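Tylactone synthase starter module and modules 1 & 2 (Streptomyces fradiae, PDB 2Z5L) is a polyketide synthase whose first ketoreductase domain, the part crystallised, probably uses NADPH to reduce the beta-keto group of the growing polyketide with defined stereochemistry. Local coordinates at residues R273-R278 with F340-I345; G431-G436 with A459-L464. One frame throughout, in Å; residues are numbered along the deposited sequence.

Contact 1 (R273-R278 with F340-I345)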
loop_
_atom_site.group_PDB
_atom_site.type_symbol
_atom_site.label_atom_id
_atom_site.label_comp_id
_atom_site.label_asym_id
_atom_site.label_seq_id
_atom_site.Cartn_x
_atom_site.Cartn_y
_atom_site.Cartn_z
ATOM N N ARG A 273 -10.073 -20.333 2.472
ATOM C CA ARG A 273 -10.354 -21.761 2.398
ATOM C C ARG A 273 -9.149 -22.552 1.900
ATOM O O ARG A 273 -8.739 -23.532 2.520
ATOM C CB ARG A 273 -11.583 -22.017 1.523
ATOM C CG ARG A 273 -12.855 -21.347 2.056
ATOM C CD ARG A 273 -14.133 -21.765 1.307
ATOM N NE ARG A 273 -15.228 -20.860 1.620
ATOM C CZ ARG A 273 -16.386 -21.229 2.159
ATOM N NH1 ARG A 273 -16.630 -22.504 2.460
ATOM N NH2 ARG A 273 -17.311 -20.310 2.387
ATOM N N ARG A 274 -8.570 -22.102 0.795
ATOM C CA ARG A 274 -7.400 -22.730 0.189
ATOM C C ARG A 274 -6.216 -22.808 1.141
ATOM O O ARG A 274 -5.516 -23.819 1.208
ATOM C CB ARG A 274 -6.988 -21.922 -1.039
ATOM C CG ARG A 274 -5.590 -22.216 -1.532
ATOM C CD ARG A 274 -5.600 -23.428 -2.402
ATOM N NE ARG A 274 -6.454 -23.190 -3.562
ATOM C CZ ARG A 274 -6.516 -23.996 -4.612
ATOM N NH1 ARG A 274 -5.768 -25.095 -4.640
ATOM N NH2 ARG A 274 -7.309 -23.696 -5.633
ATOM N N LEU A 275 -5.976 -21.712 1.844
ATOM C CA LEU A 275 -4.873 -21.633 2.794
ATOM C C LEU A 275 -5.130 -22.667 3.871
ATOM O O LEU A 275 -4.251 -23.444 4.221
ATOM C CB LEU A 275 -4.845 -20.239 3.411
ATOM C CG LEU A 275 -3.476 -19.655 3.762
ATOM C CD1 LEU A 275 -3.684 -18.489 4.741
ATOM C CD2 LEU A 275 -2.564 -20.679 4.351
ATOM N N ALA A 276 -6.355 -22.680 4.385
ATOM C CA ALA A 276 -6.704 -23.619 5.438
ATOM C C ALA A 276 -6.485 -25.083 5.034
ATOM O O ALA A 276 -5.802 -25.819 5.740
ATOM C CB ALA A 276 -8.147 -23.388 5.875
ATOM N N ARG A 277 -7.047 -25.514 3.906
ATOM C CA ARG A 277 -6.858 -26.891 3.475
ATOM C C ARG A 277 -5.387 -27.271 3.358
ATOM O O ARG A 277 -4.998 -28.391 3.680
ATOM C CB ARG A 277 -7.550 -27.133 2.131
ATOM C CG ARG A 277 -9.068 -27.087 2.181
ATOM C CD ARG A 277 -9.674 -27.281 0.780
ATOM N NE ARG A 277 -11.123 -27.187 0.749
ATOM C CZ ARG A 277 -11.955 -28.183 1.051
ATOM N NH1 ARG A 277 -11.483 -29.370 1.416
ATOM N NH2 ARG A 277 -13.269 -27.997 0.976
ATOM N N ARG A 278 -4.564 -26.342 2.886
ATOM C CA ARG A 278 -3.135 -26.605 2.730
ATOM C C ARG A 278 -2.400 -26.713 4.065
ATOM O O ARG A 278 -1.544 -27.582 4.236
ATOM C CB ARG A 278 -2.501 -25.509 1.872
ATOM C CG ARG A 278 -2.733 -25.712 0.371
ATOM C CD ARG A 278 -1.885 -26.884 -0.150
ATOM N NE ARG A 278 -0.441 -26.652 -0.038
ATOM C CZ ARG A 278 0.286 -25.900 -0.869
ATOM N NH1 ARG A 278 -0.286 -25.283 -1.894
ATOM N NH2 ARG A 278 1.600 -25.800 -0.693
ATOM N N PHE A 340 -2.588 -15.558 9.935
ATOM C CA PHE A 340 -2.667 -15.269 8.498
ATOM C C PHE A 340 -3.866 -14.336 8.278
ATOM O O PHE A 340 -5.017 -14.722 8.483
ATOM C CB PHE A 340 -2.842 -16.559 7.699
ATOM C CG PHE A 340 -1.611 -17.435 7.679
ATOM C CD1 PHE A 340 -0.654 -17.308 6.685
ATOM C CD2 PHE A 340 -1.415 -18.398 8.656
ATOM C CE1 PHE A 340 0.474 -18.142 6.657
ATOM C CE2 PHE A 340 -0.296 -19.234 8.636
ATOM C CZ PHE A 340 0.648 -19.104 7.639
ATOM N N HIS A 341 -3.591 -13.107 7.862
ATOM C CA HIS A 341 -4.639 -12.117 7.642
ATOM C C HIS A 341 -5.031 -12.017 6.173
ATOM O O HIS A 341 -4.353 -11.346 5.402
ATOM C CB HIS A 341 -4.158 -10.751 8.137
ATOM C CG HIS A 341 -5.224 -9.700 8.164
ATOM N ND1 HIS A 341 -6.446 -9.895 8.770
ATOM C CD2 HIS A 341 -5.246 -8.441 7.663
ATOM C CE1 HIS A 341 -7.178 -8.800 8.639
ATOM N NE2 HIS A 341 -6.474 -7.906 7.971
ATOM N N THR A 342 -6.117 -12.683 5.782
ATOM C CA THR A 342 -6.548 -12.612 4.388
ATOM C C THR A 342 -7.811 -11.754 4.262
ATOM O O THR A 342 -8.268 -11.491 3.153
ATOM C CB THR A 342 -6.797 -14.024 3.756
ATOM O OG1 THR A 342 -8.141 -14.426 3.989
ATOM C CG2 THR A 342 -5.904 -15.105 4.382
ATOM N N ALA A 343 -8.364 -11.295 5.391
ATOM C CA ALA A 343 -9.588 -10.480 5.352
ATOM C C ALA A 343 -9.451 -9.175 4.570
ATOM O O ALA A 343 -8.395 -8.545 4.548
ATOM C CB ALA A 343 -10.080 -10.175 6.765
ATOM N N GLY A 344 -10.552 -8.762 3.953
ATOM C CA GLY A 344 -10.557 -7.537 3.178
ATOM C C GLY A 344 -11.736 -7.513 2.233
ATOM O O GLY A 344 -12.472 -8.499 2.124
ATOM N N ILE A 345 -11.914 -6.392 1.538
ATOM C CA ILE A 345 -13.032 -6.251 0.616
ATOM C C ILE A 345 -12.630 -5.758 -0.760
ATOM O O ILE A 345 -11.636 -5.047 -0.914
ATOM C CB ILE A 345 -14.057 -5.268 1.153
ATOM C CG1 ILE A 345 -13.461 -3.869 1.149
ATOM C CG2 ILE A 345 -14.459 -5.649 2.571
ATOM C CD1 ILE A 345 -14.464 -2.802 1.449
#
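The Phe-340 ring is approached obliquely, near its root, by the CD1 methyl of Leu-275. This methyl lies 3.6 Å from Phe-340 CB and also touches CG and CD1 of the ring, and the two side chains cross at about a right angle. His-341, the next residue, starts out from the backbone in the direction away from the helix; the backbone N of Ala-343 lies 4.1 Å above one face of its ring, displaced toward the rim. ND1 of the imidazole bonds to Thr-265 and NE2 to the carbonyl of Lys-366. In Leu-275, CD1 is extended, anti to CA (chi2 -163°), which carries this one methyl to both Phe-340 and Thr-342, whose CG2 is 4.1 Å from CD1. The threonine CG2 stands anti to the carbonyl carbon. The contact between the two segments is apolar, the threonine hydroxyl being used by the Thr-265 carbonyl, and Phe-389 adds to the same core. Helix 270-281, following the glycine-rich turn, packs here on strand 338-341 and the turn after it, whose His-Thr-Ala-Gly sequence probably corresponds to the Asn-Asn-Ala-Gly motif of classical short-chain dehydrogenases, an arrangement characteristic of their Rossmann fold.

Contact 2 (G431-G436 with A459-L464)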
loop_
_atom_site.group_PDB
_atom_site.type_symbol
_atom_site.label_atom_id
_atom_site.label_comp_id
_atom_site.label_asym_id
_atom_site.label_seq_id
_atom_site.Cartn_x
_atom_site.Cartn_y
_atom_site.Cartn_z
ATOM N N GLY A 431 -0.463 -10.524 -6.694
ATOM C CA GLY A 431 -0.898 -10.073 -7.999
ATOM C C GLY A 431 -2.255 -10.722 -8.145
ATOM O O GLY A 431 -2.886 -11.031 -7.133
ATOM N N LEU A 432 -2.704 -10.944 -9.374
ATOM C CA LEU A 432 -3.998 -11.579 -9.614
ATOM C C LEU A 432 -3.999 -13.033 -9.167
ATOM O O LEU A 432 -3.077 -13.784 -9.495
ATOM C CB LEU A 432 -4.343 -11.522 -11.098
ATOM C CG LEU A 432 -4.502 -10.124 -11.691
ATOM C CD1 LEU A 432 -4.706 -10.214 -13.215
ATOM C CD2 LEU A 432 -5.681 -9.461 -11.030
ATOM N N TRP A 433 -5.038 -13.429 -8.432
ATOM C CA TRP A 433 -5.163 -14.804 -7.941
ATOM C C TRP A 433 -5.973 -15.732 -8.833
ATOM O O TRP A 433 -7.132 -15.459 -9.154
ATOM C CB TRP A 433 -5.775 -14.832 -6.540
ATOM C CG TRP A 433 -4.750 -14.804 -5.453
ATOM C CD1 TRP A 433 -3.912 -13.773 -5.144
ATOM C CD2 TRP A 433 -4.435 -15.867 -4.544
ATOM N NE1 TRP A 433 -3.092 -14.126 -4.096
ATOM C CE2 TRP A 433 -3.391 -15.406 -3.711
ATOM C CE3 TRP A 433 -4.931 -17.164 -4.355
ATOM C CZ2 TRP A 433 -2.835 -16.193 -2.703
ATOM C CZ3 TRP A 433 -4.376 -17.947 -3.351
ATOM C CH2 TRP A 433 -3.337 -17.458 -2.539
ATOM N N GLY A 434 -5.355 -16.838 -9.235
ATOM C CA GLY A 434 -6.038 -17.852 -10.015
ATOM C C GLY A 434 -7.364 -18.260 -9.403
ATOM O O GLY A 434 -7.643 -17.956 -8.243
ATOM N N GLY A 435 -8.184 -18.952 -10.186
ATOM C CA GLY A 435 -8.927 -20.097 -9.691
ATOM C C GLY A 435 -10.371 -19.760 -9.377
ATOM O O GLY A 435 -10.796 -18.614 -9.519
ATOM N N GLY A 436 -11.127 -20.765 -8.947
ATOM C CA GLY A 436 -12.467 -20.544 -8.436
ATOM C C GLY A 436 -12.502 -19.517 -7.321
ATOM O O GLY A 436 -11.499 -19.282 -6.649
ATOM N N ALA A 459 0.332 -22.731 -6.634
ATOM C CA ALA A 459 1.649 -22.178 -6.898
ATOM C C ALA A 459 1.794 -20.949 -6.000
ATOM O O ALA A 459 2.827 -20.761 -5.345
ATOM C CB ALA A 459 1.755 -21.788 -8.364
ATOM N N ALA A 460 0.752 -20.124 -5.958
ATOM C CA ALA A 460 0.761 -18.912 -5.143
ATOM C C ALA A 460 1.048 -19.271 -3.685
ATOM O O ALA A 460 1.836 -18.601 -3.005
ATOM C CB ALA A 460 -0.579 -18.177 -5.274
ATOM N N VAL A 461 0.409 -20.332 -3.201
ATOM C CA VAL A 461 0.633 -20.783 -1.826
ATOM C C VAL A 461 2.080 -21.238 -1.638
ATOM O O VAL A 461 2.680 -20.988 -0.590
ATOM C CB VAL A 461 -0.331 -21.937 -1.436
ATOM C CG1 VAL A 461 0.100 -22.559 -0.093
ATOM C CG2 VAL A 461 -1.739 -21.394 -1.320
ATOM N N ASP A 462 2.641 -21.913 -2.644
ATOM C CA ASP A 462 4.039 -22.355 -2.552
ATOM C C ASP A 462 4.938 -21.138 -2.404
ATOM O O ASP A 462 5.876 -21.131 -1.600
ATOM C CB ASP A 462 4.475 -23.131 -3.804
ATOM C CG ASP A 462 3.717 -24.443 -3.982
ATOM O OD1 ASP A 462 3.328 -25.063 -2.956
ATOM O OD2 ASP A 462 3.532 -24.860 -5.149
ATOM N N ALA A 463 4.645 -20.112 -3.201
ATOM C CA ALA A 463 5.411 -18.875 -3.178
ATOM C C ALA A 463 5.351 -18.275 -1.780
ATOM O O ALA A 463 6.331 -17.696 -1.290
ATOM C CB ALA A 463 4.851 -17.904 -4.198
ATOM N N LEU A 464 4.201 -18.426 -1.130
ATOM C CA LEU A 464 4.022 -17.909 0.225
ATOM C C LEU A 464 4.947 -18.674 1.160
ATOM O O LEU A 464 5.762 -18.087 1.877
ATOM C CB LEU A 464 2.571 -18.094 0.685
ATOM C CG LEU A 464 2.261 -17.719 2.140
ATOM C CD1 LEU A 464 2.610 -16.272 2.376
ATOM C CD2 LEU A 464 0.786 -17.974 2.439
#
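Trp-433 presents the six-membered end of its indole to helix 457-470, and the CB methyl of Ala-460 sits over one face of that ring. The methyl is 4.0 Å from the ring centroid and only 15° off the normal, a CH-pi contact, although it is shifted somewhat toward the rim beside CZ2 and CH2. At this end the packing is close. Val-461, one residue on, adds a looser touch: its CG2 comes obliquely to Trp-433 CH2 at 4.4 Å. The CA-CB bond of Trp-433 does not aim at the helix; chi1 of -92° swings the indole round, and its length then carries the six-membered ring across. Trp-430 and Ile-271 also meet the indole, so strand 426-430 and helix 270-281 share in enclosing it. Beyond Trp-433 the loop becomes exposed at Gly-435 and Gly-436, and at the far end of the contact Asp-462 is on the exposed side of the helix, salt-bridged to Arg-278. The arrangement joins the loop after strand 426-430 to helix 457-470, bridging the segment around helix 442-450, which probably forms the lid beside the substrate cleft, as in other short-chain dehydrogenases and ketoreductases.

Contacts 1 and 2 follow one another along the chain, yet their centres are only 11 Å apart; helices 270-281 and 457-470 touch through their side chains, and both contacts reach strand 386-391. A salt bridge joins them, Arg-278 NH2 to Asp-462 OD1 at 2.9 Å, and Glu-282 takes the NE of the same arginine. Nearby, Arg-274 CG packs on Val-461 CG2 at 3.9 Å, and between buried side chains Phe-340 CE1 meets Leu-464 CD2 at 4.2 Å. Contact 1 adjoins the glycine-rich turn where, as in related reductases, the NADPH cofactor would probably bind; contact 2 lies at the start of the loop that leads to the probable lid segment.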